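Local coordinates for protein hypothetical bacterial 6-phosphogluconolactonase (Bacteroides fragilis, PDB 3SCY) that probably hydrolyses 6-phosphogluconolactone to 6-phosphogluconate, as a putative lactonase with a seven-bladed beta-propeller fold, at residues F32-E37 with Y319-C324; Y274-L279 with R309-T314; K280-A285 with T304-R309; G300-G305 with Q331-D336. All coordinates share one frame; numbering follows the deposited sequence.

The four contacts lie in three blades of a seven-bladed beta-propeller. Contacts 2, 3 and 4 join two consecutive blades, one from strand 261-266 to strand 296-303, the next from strand 310-313 to strand 342-350. Contact 2 packs strand 272-277 against strand 310-313, contact 3 sets the turn before strand 283-289 against loop 304-309, and contact 4 brings strand 296-303 to strand 329-335. Contact 3 is nested in the loop closed by contact 2, their centres about 7 Å apart, and their segments share R309; the contact 4 centre lies about 10 Å from both centres. Contact 1 brings strand 319-324 against strand 28-35, closing the ring between the last blade and that holding both chain ends.

Contact 1. Residues F32-E37 with Y319-C324; sequences FRFNEE and YLLVAC
Aromatic packing between two neighbouring propeller blades makes this contact, with F34 of strand 28-35 set against Y319 and L321 of strand 319-324. The short strand segments run roughly antiparallel, at 146°, but their axes stay 10.7 Å apart, so the faces of two sheets meet through side chains. F34 carries CG anti to the backbone N (chi1 -179°), which brings its ring across to the other blade. There CD2 of L321 sits over the ring centre, 3.8 Å from the centroid and almost on the ring normal, a CH-pi contact. The second methyl, L321 CD1, reaches the CE2 and CZ side of the same ring. Y319 meets F34 in an offset edge-to-face arrangement, the F34 edge turned to the tyrosine face with the planes at 89° and the centroids 5.9 Å apart. In the propeller, strand 28-35 shares its sheet with strand 354-360, so one side of this interface is the blade that combines N-terminal strands with the C-terminal strand. Beyond the strand the chain turns past the tyrosine. Y319 CE2 lies 3.3 Å from E36 O, which accepts a hydrogen bond from N316 ND2, while Y319 OH is in weak hydrogen-bonding range of E37 O, an oxygen hydrogen-bonded to K318 NZ. N35 shapes this turn as an Asx turn, its OD1 accepting from E37 N at 2.8 Å.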
# COMPACT_ATOMS: atom_id res chain seq x y z
N PHE A 32 -1.18 -12.76 12.67
CA PHE A 32 -1.06 -14.20 12.38
C PHE A 32 0.38 -14.60 12.17
O PHE A 32 1.18 -13.78 11.73
CB PHE A 32 -1.83 -14.56 11.07
CG PHE A 32 -3.31 -14.25 11.05
CD1 PHE A 32 -3.77 -12.97 10.77
CD2 PHE A 32 -4.25 -15.24 11.33
CE1 PHE A 32 -5.13 -12.67 10.79
CE2 PHE A 32 -5.61 -14.93 11.39
CZ PHE A 32 -6.05 -13.65 11.10
N ARG A 33 0.68 -15.87 12.41
CA ARG A 33 1.93 -16.42 11.95
C ARG A 33 1.64 -16.99 10.56
O ARG A 33 0.60 -17.61 10.38
CB ARG A 33 2.48 -17.50 12.90
CG ARG A 33 3.99 -17.68 12.73
CD ARG A 33 4.76 -16.56 13.42
NE ARG A 33 4.64 -16.73 14.86
CZ ARG A 33 4.88 -15.81 15.79
NH1 ARG A 33 5.24 -14.57 15.45
NH2 ARG A 33 4.71 -16.10 17.07
N PHE A 34 2.50 -16.75 9.57
CA PHE A 34 2.28 -17.33 8.24
C PHE A 34 3.56 -18.02 7.78
O PHE A 34 4.61 -17.38 7.71
CB PHE A 34 1.83 -16.25 7.22
CG PHE A 34 1.59 -16.86 5.85
CD1 PHE A 34 0.39 -17.51 5.55
CD2 PHE A 34 2.58 -16.84 4.87
CE1 PHE A 34 0.18 -18.11 4.31
CE2 PHE A 34 2.37 -17.43 3.62
CZ PHE A 34 1.18 -18.07 3.35
N ASN A 35 3.48 -19.32 7.43
CA ASN A 35 4.66 -20.04 6.98
C ASN A 35 4.82 -19.88 5.46
O ASN A 35 3.96 -20.36 4.71
CB ASN A 35 4.57 -21.50 7.39
CG ASN A 35 5.86 -22.24 7.22
OD1 ASN A 35 6.50 -22.19 6.16
ND2 ASN A 35 6.30 -22.89 8.28
N GLU A 36 5.88 -19.17 5.01
CA GLU A 36 6.09 -18.90 3.57
C GLU A 36 6.68 -20.11 2.82
O GLU A 36 6.99 -19.99 1.64
CB GLU A 36 6.92 -17.62 3.32
CG GLU A 36 8.36 -17.64 3.83
CD GLU A 36 9.31 -16.60 3.27
OE1 GLU A 36 8.89 -15.76 2.44
OE2 GLU A 36 10.51 -16.67 3.63
N GLU A 37 6.85 -21.26 3.49
CA GLU A 37 7.33 -22.47 2.78
C GLU A 37 6.18 -23.48 2.65
O GLU A 37 6.20 -24.32 1.74
CB GLU A 37 8.58 -23.12 3.44
CG GLU A 37 9.88 -22.30 3.40
CD GLU A 37 10.53 -21.85 2.10
OE1 GLU A 37 10.37 -22.54 1.07
OE2 GLU A 37 11.26 -20.83 2.13
N TYR A 319 4.58 -17.45 -2.20
CA TYR A 319 3.13 -17.29 -2.09
C TYR A 319 2.68 -15.85 -2.32
O TYR A 319 3.42 -14.89 -2.05
CB TYR A 319 2.61 -17.74 -0.70
CG TYR A 319 2.82 -19.20 -0.40
CD1 TYR A 319 2.01 -20.17 -0.99
CD2 TYR A 319 3.81 -19.62 0.47
CE1 TYR A 319 2.20 -21.53 -0.72
CE2 TYR A 319 4.02 -20.97 0.74
CZ TYR A 319 3.20 -21.92 0.15
OH TYR A 319 3.37 -23.28 0.37
N LEU A 320 1.46 -15.74 -2.84
CA LEU A 320 0.76 -14.48 -3.07
C LEU A 320 -0.57 -14.57 -2.30
O LEU A 320 -1.38 -15.49 -2.53
CB LEU A 320 0.56 -14.27 -4.58
CG LEU A 320 0.06 -12.87 -4.99
CD1 LEU A 320 0.47 -12.53 -6.42
CD2 LEU A 320 -1.45 -12.75 -4.83
N LEU A 321 -0.73 -13.66 -1.33
CA LEU A 321 -1.89 -13.65 -0.45
C LEU A 321 -2.80 -12.52 -0.80
O LEU A 321 -2.33 -11.38 -0.91
CB LEU A 321 -1.45 -13.51 1.02
CG LEU A 321 -0.65 -14.66 1.64
CD1 LEU A 321 0.80 -14.67 1.19
CD2 LEU A 321 -0.62 -14.54 3.16
N VAL A 322 -4.09 -12.83 -1.01
CA VAL A 322 -5.08 -11.84 -1.44
C VAL A 322 -6.14 -11.58 -0.38
O VAL A 322 -6.88 -12.49 -0.01
CB VAL A 322 -5.79 -12.26 -2.75
CG1 VAL A 322 -6.75 -11.17 -3.23
CG2 VAL A 322 -4.77 -12.59 -3.84
N ALA A 323 -6.24 -10.32 0.09
CA ALA A 323 -7.30 -9.93 1.02
C ALA A 323 -8.57 -9.69 0.21
O ALA A 323 -8.57 -8.83 -0.68
CB ALA A 323 -6.89 -8.67 1.76
N CYS A 324 -9.63 -10.45 0.49
CA CYS A 324 -10.89 -10.31 -0.25
C CYS A 324 -11.90 -9.72 0.72
O CYS A 324 -12.43 -10.44 1.57
CB CYS A 324 -11.34 -11.65 -0.81
SG CYS A 324 -10.14 -12.42 -1.92

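Contact 2. Residues Y274-L279 with R309-T314; sequences YASNRL and RNFIIT
Y274, at the start of 274-279, meets two side chains of the 309-314 segment. Its CB rests 3.6 Å from F311 CZ, and its ring atom CD1 is 3.7 Å from the terminal CD1 of I313, the two side chains crossing at about a right angle. The carbonyl oxygen of Y274 lies in the plane of the F311 ring, at its edge, 3.4 Å from CZ. The phenol continues past this packing to G340 O and to R335 NE, both hydrogen-bonded to Y274 OH. Next along the strand, A275 presents backbone to the same ring, and S276 follows with CB 3.8 Å from F311 CE1. F311 thus stands between the two strands, its CG held between the backbone N and the carbonyl carbon (chi1 65°), and is wedged end-on into the adjacent blade. Successive propeller blades here pack face to face, an inner strand on an outermost one, the strand segments 158° apart in direction and 8.1 Å at closest approach. S276 OG turns to P308 O and D263 N. R278 then lays CD against R309 CA at 3.8 Å. R278 NH1 and R309 NH1 come within 4.0 Å, the guanidinium planes 74° apart; R278 is held by a salt bridge to E230 and by G260 O, and R309 NH2 hydrogen-bonds an unidentified molecule, probably from the crystallisation liquor.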
# COMPACT_ATOMS: atom_id res chain seq x y z
N TYR A 274 2.18 -8.05 -10.63
CA TYR A 274 0.80 -8.43 -10.38
C TYR A 274 -0.03 -7.20 -10.07
O TYR A 274 0.44 -6.31 -9.35
CB TYR A 274 0.74 -9.41 -9.18
CG TYR A 274 1.51 -10.69 -9.45
CD1 TYR A 274 2.88 -10.76 -9.21
CD2 TYR A 274 0.86 -11.82 -9.93
CE1 TYR A 274 3.61 -11.92 -9.52
CE2 TYR A 274 1.56 -13.00 -10.18
CZ TYR A 274 2.93 -13.04 -10.00
OH TYR A 274 3.61 -14.20 -10.29
N ALA A 275 -1.27 -7.17 -10.57
CA ALA A 275 -2.15 -6.04 -10.32
C ALA A 275 -3.55 -6.56 -10.10
O ALA A 275 -4.00 -7.42 -10.87
CB ALA A 275 -2.10 -5.05 -11.47
N SER A 276 -4.24 -6.09 -9.05
CA SER A 276 -5.57 -6.62 -8.77
C SER A 276 -6.69 -5.74 -9.31
O SER A 276 -6.50 -4.54 -9.50
CB SER A 276 -5.76 -6.86 -7.27
OG SER A 276 -5.83 -5.65 -6.52
N ASN A 277 -7.85 -6.38 -9.54
CA ASN A 277 -9.05 -5.76 -10.05
C ASN A 277 -10.22 -6.12 -9.21
O ASN A 277 -10.35 -7.27 -8.82
CB ASN A 277 -9.33 -6.27 -11.48
CG ASN A 277 -8.31 -5.86 -12.50
OD1 ASN A 277 -7.90 -4.70 -12.59
ND2 ASN A 277 -7.96 -6.81 -13.39
N ARG A 278 -11.10 -5.15 -8.96
CA ARG A 278 -12.33 -5.37 -8.22
C ARG A 278 -13.55 -5.12 -9.10
O ARG A 278 -13.41 -4.68 -10.24
CB ARG A 278 -12.38 -4.40 -7.03
CG ARG A 278 -11.23 -4.60 -6.04
CD ARG A 278 -11.10 -3.42 -5.08
NE ARG A 278 -10.60 -2.21 -5.74
CZ ARG A 278 -10.57 -1.01 -5.18
NH1 ARG A 278 -11.03 -0.84 -3.94
NH2 ARG A 278 -10.08 0.03 -5.84
N LEU A 279 -14.74 -5.34 -8.52
CA LEU A 279 -16.09 -5.01 -9.02
C LEU A 279 -16.57 -5.99 -10.10
O LEU A 279 -17.71 -6.48 -10.01
CB LEU A 279 -16.18 -3.54 -9.50
CG LEU A 279 -15.67 -2.46 -8.48
CD1 LEU A 279 -15.90 -1.06 -9.02
CD2 LEU A 279 -16.36 -2.59 -7.12
N ARG A 309 -8.84 -5.70 -2.71
CA ARG A 309 -8.30 -4.33 -2.61
C ARG A 309 -6.77 -4.29 -2.30
O ARG A 309 -6.09 -3.30 -2.58
CB ARG A 309 -9.09 -3.61 -1.50
CG ARG A 309 -8.56 -2.25 -1.05
CD ARG A 309 -9.59 -1.56 -0.15
NE ARG A 309 -9.01 -0.36 0.48
CZ ARG A 309 -9.41 0.89 0.26
NH1 ARG A 309 -10.44 1.13 -0.55
NH2 ARG A 309 -8.80 1.91 0.85
N ASN A 310 -6.26 -5.38 -1.72
CA ASN A 310 -4.88 -5.47 -1.29
C ASN A 310 -4.38 -6.89 -1.37
O ASN A 310 -5.16 -7.82 -1.16
CB ASN A 310 -4.79 -4.97 0.17
CG ASN A 310 -3.39 -5.00 0.75
OD1 ASN A 310 -2.94 -6.02 1.28
ND2 ASN A 310 -2.65 -3.93 0.55
N PHE A 311 -3.09 -7.07 -1.68
CA PHE A 311 -2.50 -8.38 -1.64
C PHE A 311 -1.02 -8.19 -1.30
O PHE A 311 -0.55 -7.06 -1.16
CB PHE A 311 -2.73 -9.18 -2.95
CG PHE A 311 -2.09 -8.64 -4.20
CD1 PHE A 311 -2.73 -7.67 -4.96
CD2 PHE A 311 -0.87 -9.15 -4.64
CE1 PHE A 311 -2.12 -7.17 -6.12
CE2 PHE A 311 -0.26 -8.64 -5.79
CZ PHE A 311 -0.89 -7.65 -6.52
N ILE A 312 -0.29 -9.30 -1.13
CA ILE A 312 1.13 -9.24 -0.79
C ILE A 312 1.79 -10.51 -1.30
O ILE A 312 1.13 -11.56 -1.42
CB ILE A 312 1.31 -9.06 0.74
CG1 ILE A 312 2.76 -8.67 1.10
CG2 ILE A 312 0.82 -10.30 1.53
CD1 ILE A 312 2.89 -8.12 2.53
N ILE A 313 3.11 -10.43 -1.60
CA ILE A 313 3.92 -11.59 -1.99
C ILE A 313 4.91 -11.85 -0.84
O ILE A 313 5.51 -10.91 -0.31
CB ILE A 313 4.63 -11.35 -3.35
CG1 ILE A 313 3.58 -11.07 -4.44
CG2 ILE A 313 5.51 -12.56 -3.72
CD1 ILE A 313 4.16 -10.67 -5.78
N THR A 314 5.10 -13.12 -0.48
CA THR A 314 6.07 -13.44 0.57
C THR A 314 7.49 -13.08 0.11
O THR A 314 7.78 -13.15 -1.09
CB THR A 314 5.96 -14.90 0.96
OG1 THR A 314 6.19 -15.74 -0.19
CG2 THR A 314 4.61 -15.23 1.64

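Contact 3. Residues K280-A285 with T304-R309; sequences KADGVA and TGIHPR
D282 and G283 come up to T304 just where strand 283-289 begins and the loop 304-309 leaves strand 296-303, the alpha carbons of G283 and T304 being 4.6 Å apart. T304 N donates to D282 O at 3.0 Å in a nearly straight bond (169°), approaching from above the carbonyl plane. This continues the pairing of the two adjacent strands, seen also between V284 and Q302. A water donates to both D282 O and T304 O, bridging the backbones beside that bond. T304 OG1 lies 3.4 Å from G283 CA; the same hydroxyl donates to G305 O at 2.9 Å. T304 CG2 touches V284 CG2, the two side chains crossing at about a right angle. The side chain of D282 has CG anti to its carbonyl carbon (chi1 -57°) and enters the bend of the loop. Its OD2 accepts from H307 N at 2.8 Å, on the anti side and 32° out of the carboxylate plane, and also accepts from a water hydrogen-bonded to H307 ND1. P308 CD packs 3.6 Å from D282 OD2, with the proline at the centre of an inverse gamma turn. I306 CG2 touches the same oxygen. The aspartate helps to hold the linker between the two propeller blades, its largely buried carboxylate gripping a backbone N-H, and the amide and water would probably stabilise its negative charge.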
# COMPACT_ATOMS: atom_id res chain seq x y z
N LYS A 280 -15.73 -6.29 -11.09
CA LYS A 280 -16.06 -7.27 -12.15
C LYS A 280 -14.84 -8.12 -12.38
O LYS A 280 -13.74 -7.57 -12.46
CB LYS A 280 -16.50 -6.60 -13.47
CG LYS A 280 -17.86 -5.93 -13.44
CD LYS A 280 -18.28 -5.51 -14.85
N ALA A 281 -15.04 -9.45 -12.56
CA ALA A 281 -13.96 -10.40 -12.82
C ALA A 281 -12.85 -10.22 -11.79
O ALA A 281 -11.67 -10.15 -12.13
CB ALA A 281 -13.41 -10.22 -14.24
N ASP A 282 -13.22 -10.11 -10.51
CA ASP A 282 -12.28 -9.85 -9.44
C ASP A 282 -11.10 -10.82 -9.49
O ASP A 282 -11.27 -12.03 -9.62
CB ASP A 282 -12.97 -9.92 -8.06
CG ASP A 282 -14.14 -8.99 -7.89
OD1 ASP A 282 -15.09 -9.08 -8.70
OD2 ASP A 282 -14.16 -8.23 -6.88
N GLY A 283 -9.90 -10.26 -9.45
CA GLY A 283 -8.74 -11.12 -9.54
C GLY A 283 -7.47 -10.37 -9.71
O GLY A 283 -7.39 -9.16 -9.44
N VAL A 284 -6.43 -11.11 -10.13
CA VAL A 284 -5.09 -10.57 -10.24
C VAL A 284 -4.57 -10.82 -11.63
O VAL A 284 -4.50 -11.98 -12.05
CB VAL A 284 -4.18 -11.21 -9.16
CG1 VAL A 284 -2.73 -10.75 -9.29
CG2 VAL A 284 -4.71 -10.90 -7.76
N ALA A 285 -4.16 -9.74 -12.33
CA ALA A 285 -3.52 -9.81 -13.64
C ALA A 285 -2.04 -10.05 -13.42
O ALA A 285 -1.44 -9.49 -12.48
CB ALA A 285 -3.75 -8.50 -14.41
N THR A 304 -10.15 -14.29 -8.09
CA THR A 304 -10.04 -14.42 -6.64
C THR A 304 -11.40 -14.29 -6.01
O THR A 304 -12.41 -14.12 -6.70
CB THR A 304 -9.14 -13.27 -6.09
OG1 THR A 304 -9.72 -12.01 -6.42
CG2 THR A 304 -7.70 -13.33 -6.59
N GLY A 305 -11.41 -14.28 -4.68
CA GLY A 305 -12.58 -13.91 -3.90
C GLY A 305 -12.93 -12.46 -4.20
O GLY A 305 -12.17 -11.74 -4.88
N ILE A 306 -14.06 -12.00 -3.71
CA ILE A 306 -14.57 -10.68 -4.07
C ILE A 306 -13.92 -9.55 -3.33
O ILE A 306 -13.80 -9.56 -2.10
CB ILE A 306 -16.11 -10.61 -3.91
CG1 ILE A 306 -16.80 -11.81 -4.61
CG2 ILE A 306 -16.67 -9.26 -4.40
CD1 ILE A 306 -16.48 -12.03 -6.14
N HIS A 307 -13.57 -8.53 -4.11
CA HIS A 307 -13.00 -7.25 -3.70
C HIS A 307 -11.55 -7.40 -3.18
O HIS A 307 -11.26 -7.03 -2.03
CB HIS A 307 -13.90 -6.54 -2.69
CG HIS A 307 -13.75 -5.04 -2.71
ND1 HIS A 307 -14.54 -4.25 -3.53
CD2 HIS A 307 -12.88 -4.25 -2.03
CE1 HIS A 307 -14.16 -3.00 -3.29
NE2 HIS A 307 -13.16 -2.95 -2.40
N PRO A 308 -10.63 -7.82 -4.08
CA PRO A 308 -9.19 -7.89 -3.73
C PRO A 308 -8.54 -6.50 -3.73
O PRO A 308 -7.78 -6.14 -4.62
CB PRO A 308 -8.60 -8.77 -4.84
CG PRO A 308 -9.48 -8.49 -6.04
CD PRO A 308 -10.87 -8.29 -5.47
N ARG A 309 -8.84 -5.70 -2.71
CA ARG A 309 -8.30 -4.33 -2.61
C ARG A 309 -6.77 -4.29 -2.30
O ARG A 309 -6.09 -3.30 -2.58
CB ARG A 309 -9.09 -3.61 -1.50
CG ARG A 309 -8.56 -2.25 -1.05
CD ARG A 309 -9.59 -1.56 -0.15
NE ARG A 309 -9.01 -0.36 0.48
CZ ARG A 309 -9.41 0.89 0.26
NH1 ARG A 309 -10.44 1.13 -0.55
NH2 ARG A 309 -8.80 1.91 0.85
O HOH W 1 -15.38 -6.25 -5.95
O HOH W 2 -13.54 -13.43 -9.11

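Contact 4. Residues G300-G305 with Q331-D336; sequences GYQLTG and QIFERD. With NA (sodium ion), chain E.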
# COMPACT_ATOMS: atom_id res chain seq x y z
N GLY A 300 -1.05 -13.98 -17.68
CA GLY A 300 -2.14 -14.76 -17.11
C GLY A 300 -3.07 -13.93 -16.26
O GLY A 300 -2.91 -12.70 -16.15
N TYR A 301 -4.06 -14.61 -15.68
CA TYR A 301 -5.05 -13.94 -14.85
C TYR A 301 -5.59 -14.95 -13.85
O TYR A 301 -5.93 -16.09 -14.23
CB TYR A 301 -6.21 -13.39 -15.72
CG TYR A 301 -7.02 -12.37 -14.95
CD1 TYR A 301 -6.63 -11.04 -14.91
CD2 TYR A 301 -8.18 -12.74 -14.27
CE1 TYR A 301 -7.34 -10.10 -14.15
CE2 TYR A 301 -8.91 -11.81 -13.54
CZ TYR A 301 -8.51 -10.48 -13.52
OH TYR A 301 -9.20 -9.53 -12.81
N GLN A 302 -5.69 -14.53 -12.59
CA GLN A 302 -6.20 -15.40 -11.53
C GLN A 302 -7.42 -14.79 -10.89
O GLN A 302 -7.33 -13.75 -10.26
CB GLN A 302 -5.10 -15.65 -10.48
CG GLN A 302 -5.61 -16.43 -9.25
CD GLN A 302 -5.98 -17.85 -9.56
OE1 GLN A 302 -5.14 -18.66 -9.95
NE2 GLN A 302 -7.24 -18.20 -9.42
N LEU A 303 -8.56 -15.47 -11.01
CA LEU A 303 -9.78 -15.02 -10.36
C LEU A 303 -9.66 -15.25 -8.87
O LEU A 303 -9.14 -16.27 -8.44
CB LEU A 303 -11.00 -15.75 -10.93
CG LEU A 303 -11.36 -15.37 -12.37
CD1 LEU A 303 -12.41 -16.32 -12.93
CD2 LEU A 303 -11.93 -13.93 -12.45
N THR A 304 -10.15 -14.29 -8.09
CA THR A 304 -10.04 -14.42 -6.64
C THR A 304 -11.40 -14.29 -6.01
O THR A 304 -12.41 -14.12 -6.70
CB THR A 304 -9.14 -13.27 -6.09
OG1 THR A 304 -9.72 -12.01 -6.42
CG2 THR A 304 -7.70 -13.33 -6.59
N GLY A 305 -11.41 -14.28 -4.68
CA GLY A 305 -12.58 -13.91 -3.90
C GLY A 305 -12.93 -12.46 -4.20
O GLY A 305 -12.17 -11.74 -4.88
N GLN A 331 -7.07 -15.23 0.72
CA GLN A 331 -6.81 -16.41 -0.11
C GLN A 331 -5.33 -16.59 -0.32
O GLN A 331 -4.62 -15.59 -0.55
CB GLN A 331 -7.47 -16.23 -1.46
CG GLN A 331 -8.91 -16.61 -1.54
CD GLN A 331 -9.29 -16.50 -2.99
OE1 GLN A 331 -9.13 -15.45 -3.61
NE2 GLN A 331 -9.71 -17.59 -3.59
N ILE A 332 -4.86 -17.84 -0.28
CA ILE A 332 -3.44 -18.11 -0.41
C ILE A 332 -3.15 -18.79 -1.75
O ILE A 332 -3.69 -19.87 -2.01
CB ILE A 332 -2.91 -18.99 0.77
CG1 ILE A 332 -3.53 -18.63 2.16
CG2 ILE A 332 -1.37 -19.06 0.79
CD1 ILE A 332 -3.30 -17.17 2.65
N PHE A 333 -2.29 -18.17 -2.58
CA PHE A 333 -1.90 -18.72 -3.87
C PHE A 333 -0.43 -19.07 -3.91
O PHE A 333 0.41 -18.30 -3.45
CB PHE A 333 -2.20 -17.76 -5.04
CG PHE A 333 -3.66 -17.44 -5.21
CD1 PHE A 333 -4.24 -16.37 -4.53
CD2 PHE A 333 -4.46 -18.19 -6.07
CE1 PHE A 333 -5.61 -16.11 -4.65
CE2 PHE A 333 -5.82 -17.94 -6.18
CZ PHE A 333 -6.38 -16.87 -5.50
N GLU A 334 -0.11 -20.24 -4.43
CA GLU A 334 1.27 -20.61 -4.64
C GLU A 334 1.70 -20.06 -6.00
O GLU A 334 0.93 -20.16 -6.95
CB GLU A 334 1.46 -22.14 -4.55
CG GLU A 334 2.91 -22.55 -4.64
CD GLU A 334 3.26 -23.99 -4.36
OE1 GLU A 334 2.36 -24.75 -3.93
OE2 GLU A 334 4.45 -24.35 -4.54
N ARG A 335 2.90 -19.47 -6.07
CA ARG A 335 3.49 -18.92 -7.28
C ARG A 335 4.40 -19.90 -7.96
O ARG A 335 5.27 -20.49 -7.31
CB ARG A 335 4.35 -17.69 -6.97
CG ARG A 335 3.59 -16.45 -6.59
CD ARG A 335 4.50 -15.22 -6.60
NE ARG A 335 5.00 -14.86 -7.93
CZ ARG A 335 6.24 -15.04 -8.35
NH1 ARG A 335 7.18 -15.51 -7.53
NH2 ARG A 335 6.57 -14.73 -9.60
N ASP A 336 4.27 -20.01 -9.27
CA ASP A 336 5.24 -20.78 -10.03
C ASP A 336 6.26 -19.75 -10.43
O ASP A 336 5.93 -18.81 -11.16
CB ASP A 336 4.57 -21.48 -11.23
CG ASP A 336 5.53 -22.33 -12.04
OD1 ASP A 336 6.71 -21.93 -12.19
OD2 ASP A 336 5.09 -23.34 -12.61
NA NA E . -4.25 -19.79 -11.65
O HOH W 3 -6.04 -18.82 -13.23
O HOH W 4 -10.49 -17.81 -6.58
O HOH W 5 -5.39 -21.74 -11.43
O HOH W 6 -2.91 -20.77 -13.71
O HOH W 7 -2.76 -17.96 -12.85
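The ring of F333 and the carboxamide of Q302 meet obliquely, their planes 32° apart, with Q302 CD 3.4 Å from F333 CE2. On the CZ side of the ring, T304 CG2 comes to 3.9 Å, also obliquely. Q302 reaches the ring with CG anti to its backbone N (chi1 174°) and a bend at chi2. Its NE2 donates to L303 O at 2.9 Å, with that oxygen in the amide plane and the bond almost straight (178°), which fixes the flip of the amide and turns OE1 toward the sodium ion, bound at 2.2 Å. Four waters and the carbonyl oxygen of L342, from strand 342-350, complete the site; one of those waters also donates to Y301 O. Farther along, Q331 OE1 accepts from G305 N at 2.8 Å, the donor lying well above the amide's carbonyl plane, and T304 CB packs against the same oxygen at 3.3 Å. A further water donates to L303 O and accepts from Q331 NE2. At this surface junction of consecutive propeller blades, one glutamine accepts from a backbone N-H and the other ligates sodium, and the ion ties Q302 to L342 of the second blade.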